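Local structure of putative NADH-depentdent flavin oxidoreductase (Cupriavidus metallidurans, 5OCS) at residues 1-13 / 309-321. The protein probably acts as an FMN-dependent Old Yellow Enzyme that uses a reduced nicotinamide cofactor to reduce activated alkenes. Residues are numbered along the deposited sequence; the frame is centred on the assembly and turned at random.
Sequences MPHLFDPYRIGNL and AEAIIANNEADII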
loop_
_atom_site.group_PDB
_atom_site.type_symbol
_atom_site.label_atom_id
_atom_site.label_comp_id
_atom_site.label_asym_id
_atom_site.label_seq_id
_atom_site.Cartn_x
_atom_site.Cartn_y
_atom_site.Cartn_z
ATOM N N MET D 1 1.585 -22.941 24.962
ATOM C CA MET D 1 0.884 -23.131 23.659
ATOM C C MET D 1 0.949 -21.825 22.823
ATOM O O MET D 1 0.020 -21.015 22.892
ATOM C CB MET D 1 -0.570 -23.586 23.882
ATOM N N PRO D 2 2.054 -21.608 22.065
ATOM C CA PRO D 2 2.166 -20.347 21.331
ATOM C C PRO D 2 1.389 -20.326 19.997
ATOM O O PRO D 2 1.222 -21.361 19.334
ATOM C CB PRO D 2 3.691 -20.207 21.103
ATOM C CG PRO D 2 4.282 -21.540 21.371
ATOM C CD PRO D 2 3.175 -22.497 21.712
ATOM N N HIS D 3 0.899 -19.145 19.631
ATOM C CA HIS D 3 0.196 -18.929 18.346
ATOM C C HIS D 3 0.772 -17.747 17.592
ATOM O O HIS D 3 1.354 -16.852 18.206
ATOM C CB HIS D 3 -1.275 -18.671 18.590
ATOM C CG HIS D 3 -1.940 -19.826 19.235
ATOM N ND1 HIS D 3 -2.242 -20.971 18.536
ATOM C CD2 HIS D 3 -2.252 -20.069 20.524
ATOM C CE1 HIS D 3 -2.771 -21.853 19.365
ATOM N NE2 HIS D 3 -2.782 -21.331 20.577
ATOM N N LEU D 4 0.554 -17.741 16.273
ATOM C CA LEU D 4 1.027 -16.646 15.409
ATOM C C LEU D 4 0.609 -15.247 15.890
ATOM O O LEU D 4 1.403 -14.282 15.857
ATOM C CB LEU D 4 0.528 -16.880 14.000
ATOM C CG LEU D 4 1.115 -15.951 12.932
ATOM C CD1 LEU D 4 2.594 -16.203 12.752
ATOM C CD2 LEU D 4 0.354 -16.161 11.658
ATOM N N PHE D 5 -0.652 -15.157 16.333
ATOM C CA PHE D 5 -1.202 -13.906 16.799
ATOM C C PHE D 5 -1.084 -13.642 18.296
ATOM O O PHE D 5 -1.662 -12.701 18.766
ATOM C CB PHE D 5 -2.630 -13.699 16.259
ATOM C CG PHE D 5 -2.647 -13.353 14.823
ATOM C CD1 PHE D 5 -2.431 -12.023 14.448
ATOM C CD2 PHE D 5 -2.741 -14.326 13.822
ATOM C CE1 PHE D 5 -2.374 -11.670 13.125
ATOM C CE2 PHE D 5 -2.704 -13.963 12.475
ATOM C CZ PHE D 5 -2.500 -12.631 12.136
ATOM N N ASP D 6 -0.217 -14.359 19.012
ATOM C CA ASP D 6 0.154 -13.962 20.350
ATOM C C ASP D 6 1.041 -12.743 20.310
ATOM O O ASP D 6 1.950 -12.665 19.464
ATOM C CB ASP D 6 0.988 -15.012 21.049
ATOM C CG ASP D 6 0.239 -16.266 21.357
ATOM O OD1 ASP D 6 -0.994 -16.295 21.298
ATOM O OD2 ASP D 6 0.943 -17.235 21.670
ATOM N N PRO D 7 0.828 -11.802 21.244
ATOM C CA PRO D 7 1.826 -10.759 21.455
ATOM C C PRO D 7 3.159 -11.344 21.798
ATOM O O PRO D 7 3.257 -12.464 22.306
ATOM C CB PRO D 7 1.275 -9.975 22.655
ATOM C CG PRO D 7 -0.169 -10.189 22.590
ATOM C CD PRO D 7 -0.364 -11.588 22.074
ATOM N N TYR D 8 4.218 -10.617 21.495
ATOM C CA TYR D 8 5.546 -11.076 21.835
ATOM C C TYR D 8 6.379 -9.837 22.088
ATOM O O TYR D 8 5.831 -8.724 22.090
ATOM C CB TYR D 8 6.076 -11.968 20.714
ATOM C CG TYR D 8 7.280 -12.795 21.068
ATOM C CD1 TYR D 8 7.222 -13.790 22.035
ATOM C CD2 TYR D 8 8.499 -12.574 20.437
ATOM C CE1 TYR D 8 8.336 -14.553 22.344
ATOM C CE2 TYR D 8 9.618 -13.327 20.759
ATOM C CZ TYR D 8 9.526 -14.312 21.708
ATOM O OH TYR D 8 10.672 -15.032 21.993
ATOM N N ARG D 9 7.651 -10.031 22.381
ATOM C CA ARG D 9 8.559 -8.994 22.820
ATOM C C ARG D 9 9.980 -9.395 22.426
ATOM O O ARG D 9 10.348 -10.580 22.538
ATOM C CB ARG D 9 8.488 -8.884 24.335
ATOM C CG ARG D 9 9.228 -7.694 24.924
ATOM C CD ARG D 9 9.171 -7.628 26.455
ATOM N NE ARG D 9 9.502 -8.886 27.130
ATOM C CZ ARG D 9 10.712 -9.455 27.198
ATOM N NH1 ARG D 9 11.784 -8.917 26.605
ATOM N NH2 ARG D 9 10.852 -10.605 27.856
ATOM N N ILE D 10 10.757 -8.416 21.975
ATOM C CA ILE D 10 12.195 -8.567 21.750
ATOM C C ILE D 10 12.853 -7.411 22.477
ATOM O O ILE D 10 12.559 -6.260 22.196
ATOM C CB ILE D 10 12.564 -8.627 20.256
ATOM C CG1 ILE D 10 11.876 -7.525 19.444
ATOM C CG2 ILE D 10 12.170 -9.988 19.690
ATOM C CD1 ILE D 10 12.378 -7.390 18.020
ATOM N N GLY D 11 13.678 -7.718 23.476
ATOM C CA GLY D 11 14.182 -6.701 24.373
ATOM C C GLY D 11 13.028 -6.013 25.069
ATOM O O GLY D 11 12.166 -6.673 25.602
ATOM N N ASN D 12 12.967 -4.701 25.002
ATOM C CA ASN D 12 11.867 -3.963 25.600
ATOM C C ASN D 12 10.753 -3.686 24.577
ATOM O O ASN D 12 9.740 -3.084 24.883
ATOM C CB ASN D 12 12.403 -2.691 26.260
ATOM C CG ASN D 12 13.387 -2.989 27.409
ATOM O OD1 ASN D 12 14.031 -4.037 27.440
ATOM N ND2 ASN D 12 13.507 -2.056 28.351
ATOM N N LEU D 13 10.926 -4.195 23.363
ATOM C CA LEU D 13 10.088 -3.819 22.260
ATOM C C LEU D 13 8.930 -4.791 22.155
ATOM O O LEU D 13 9.121 -5.969 21.823
ATOM C CB LEU D 13 10.943 -3.803 20.986
ATOM C CG LEU D 13 10.297 -3.180 19.760
ATOM C CD1 LEU D 13 10.011 -1.704 19.999
ATOM C CD2 LEU D 13 11.213 -3.365 18.553
ATOM N N ALA D 309 2.474 -20.630 8.683
ATOM C CA ALA D 309 3.077 -19.794 9.714
ATOM C C ALA D 309 2.652 -20.185 11.137
ATOM O O ALA D 309 3.480 -20.279 12.033
ATOM C CB ALA D 309 2.749 -18.345 9.441
ATOM N N GLU D 310 1.353 -20.430 11.337
ATOM C CA GLU D 310 0.837 -20.868 12.626
ATOM C C GLU D 310 1.590 -22.127 13.080
ATOM O O GLU D 310 2.003 -22.236 14.254
ATOM C CB GLU D 310 -0.665 -21.139 12.509
ATOM C CG GLU D 310 -1.351 -21.789 13.713
ATOM C CD GLU D 310 -1.252 -20.976 14.991
ATOM O OE1 GLU D 310 -0.922 -19.761 14.964
ATOM O OE2 GLU D 310 -1.532 -21.542 16.060
ATOM N N ALA D 311 1.761 -23.059 12.151
ATOM C CA ALA D 311 2.383 -24.329 12.504
ATOM C C ALA D 311 3.831 -24.131 12.940
ATOM O O ALA D 311 4.288 -24.766 13.926
ATOM C CB ALA D 311 2.319 -25.330 11.358
ATOM N N ILE D 312 4.567 -23.283 12.219
ATOM C CA ILE D 312 5.929 -22.939 12.644
ATOM C C ILE D 312 5.907 -22.465 14.098
ATOM O O ILE D 312 6.752 -22.847 14.885
ATOM C CB ILE D 312 6.604 -21.919 11.687
ATOM C CG1 ILE D 312 6.984 -22.628 10.374
ATOM C CG2 ILE D 312 7.802 -21.227 12.347
ATOM C CD1 ILE D 312 7.333 -21.670 9.247
ATOM N N ILE D 313 4.974 -21.591 14.469
ATOM C CA ILE D 313 4.991 -21.098 15.836
ATOM C C ILE D 313 4.510 -22.176 16.809
ATOM O O ILE D 313 5.118 -22.383 17.876
ATOM C CB ILE D 313 4.123 -19.845 15.981
ATOM C CG1 ILE D 313 4.642 -18.705 15.059
ATOM C CG2 ILE D 313 4.039 -19.408 17.418
ATOM C CD1 ILE D 313 6.058 -18.235 15.298
ATOM N N ALA D 314 3.401 -22.822 16.456
ATOM C CA ALA D 314 2.737 -23.768 17.375
ATOM C C ALA D 314 3.590 -25.009 17.599
ATOM O O ALA D 314 3.577 -25.573 18.693
ATOM C CB ALA D 314 1.358 -24.142 16.862
ATOM N N ASN D 315 4.390 -25.377 16.586
ATOM C CA ASN D 315 5.336 -26.483 16.691
ATOM C C ASN D 315 6.705 -26.081 17.283
ATOM O O ASN D 315 7.670 -26.856 17.218
ATOM C CB ASN D 315 5.478 -27.150 15.302
ATOM C CG ASN D 315 6.023 -28.579 15.369
ATOM O OD1 ASN D 315 5.738 -29.335 16.332
ATOM N ND2 ASN D 315 6.817 -28.968 14.343
ATOM N N ASN D 316 6.799 -24.884 17.868
ATOM C CA ASN D 316 7.981 -24.420 18.554
ATOM C C ASN D 316 9.245 -24.383 17.675
ATOM O O ASN D 316 10.358 -24.633 18.161
ATOM C CB ASN D 316 8.202 -25.257 19.830
ATOM C CG ASN D 316 7.124 -25.003 20.872
ATOM O OD1 ASN D 316 7.059 -23.930 21.425
ATOM N ND2 ASN D 316 6.272 -25.989 21.123
ATOM N N GLU D 317 9.054 -24.113 16.378
ATOM C CA GLU D 317 10.171 -24.019 15.436
ATOM C C GLU D 317 10.812 -22.633 15.488
ATOM O O GLU D 317 11.978 -22.514 15.181
ATOM C CB GLU D 317 9.757 -24.372 14.008
ATOM C CG GLU D 317 9.362 -25.828 13.812
ATOM C CD GLU D 317 8.762 -26.156 12.458
ATOM O OE1 GLU D 317 9.207 -25.616 11.427
ATOM O OE2 GLU D 317 7.843 -26.996 12.406
ATOM N N ALA D 318 10.042 -21.599 15.850
ATOM C CA ALA D 318 10.534 -20.226 15.912
ATOM C C ALA D 318 9.602 -19.418 16.807
ATOM O O ALA D 318 8.462 -19.828 17.032
ATOM C CB ALA D 318 10.618 -19.600 14.510
ATOM N N ASP D 319 10.091 -18.296 17.310
ATOM C CA ASP D 319 9.283 -17.354 18.086
ATOM C C ASP D 319 8.672 -16.246 17.246
ATOM O O ASP D 319 7.599 -15.729 17.585
ATOM C CB ASP D 319 10.153 -16.745 19.163
ATOM C CG ASP D 319 10.830 -17.797 19.993
ATOM O OD1 ASP D 319 10.054 -18.560 20.592
ATOM O OD2 ASP D 319 12.067 -17.888 20.005
ATOM N N ILE D 320 9.359 -15.890 16.169
ATOM C CA ILE D 320 8.905 -14.864 15.234
ATOM C C ILE D 320 9.154 -15.427 13.845
ATOM O O ILE D 320 10.170 -16.125 13.622
ATOM C CB ILE D 320 9.699 -13.571 15.446
ATOM C CG1 ILE D 320 9.351 -12.954 16.814
ATOM C CG2 ILE D 320 9.426 -12.591 14.305
ATOM C CD1 ILE D 320 10.281 -11.847 17.211
ATOM N N ILE D 321 8.229 -15.181 12.916
ATOM C CA ILE D 321 8.400 -15.637 11.558
ATOM C C ILE D 321 8.527 -14.404 10.709
ATOM O O ILE D 321 7.634 -13.533 10.749
ATOM C CB ILE D 321 7.293 -16.581 11.031
ATOM C CG1 ILE D 321 7.513 -16.935 9.528
ATOM C CG2 ILE D 321 5.880 -16.026 11.255
ATOM C CD1 ILE D 321 6.598 -18.024 9.027
HETATM O O HOH W 1 -2.576 -17.415 15.604
#
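The His3 ring meets the Glu310 carboxylate edge to edge, the two planes only 7° apart. His3 ND1 donates to Glu310 OE2 over 2.6 Å, nearly straight at 167°, and reaches the syn lone pair of that oxygen. At the Tyr8 ring the partners lie differently: Asp319 O sits over one face, CG1 of Ile320 approaches CD2 obliquely, and the hydroxyl OH of Tyr8 passes 3.3 Å from Asp319 CB. The Asp319 carboxylate itself turns to Lys290, in a salt bridge, and to Thr297 N.

Glu310 reaches the N-terminal segment because CG stands anti to the backbone N (chi1 172°) and the chain bends at chi2. Its second oxygen, OE1, accepts from Leu4 N at 2.8 Å on the syn side, tilted from the carboxylate plane, and also from water 1, which in turn accepts from Phe5 N. Beneath these polar bonds Leu4 enters the interior, CD1 lying 3.6 Å from CG2 of Ile321 and CD2 against CB of Ala309. Just before Leu4, Ile313 CG2 lies against the backbone carbonyl carbon of His3 and packs on Pro2 CB at 3.8 Å. Ala314 CA makes a CH...O contact with Pro2 O near the Schellman motif that ends helix 306-314. Farther along, CD1 of Ile320 touches CG2 of Ile10 at 3.6 Å.

The arrangement fastens the N-terminal segment, including the first strand of hairpin 8-15, to the last helix-to-strand connection of the TIM barrel, where helix 306-314 leads into strand 320-323. Both Glu310 oxygens are engaged, so the carboxylate is fixed in rotation; the neighbouring carboxylate would be expected to favour a protonated, positively charged His3 imidazole, although the bond itself requires only a hydrogen on ND1.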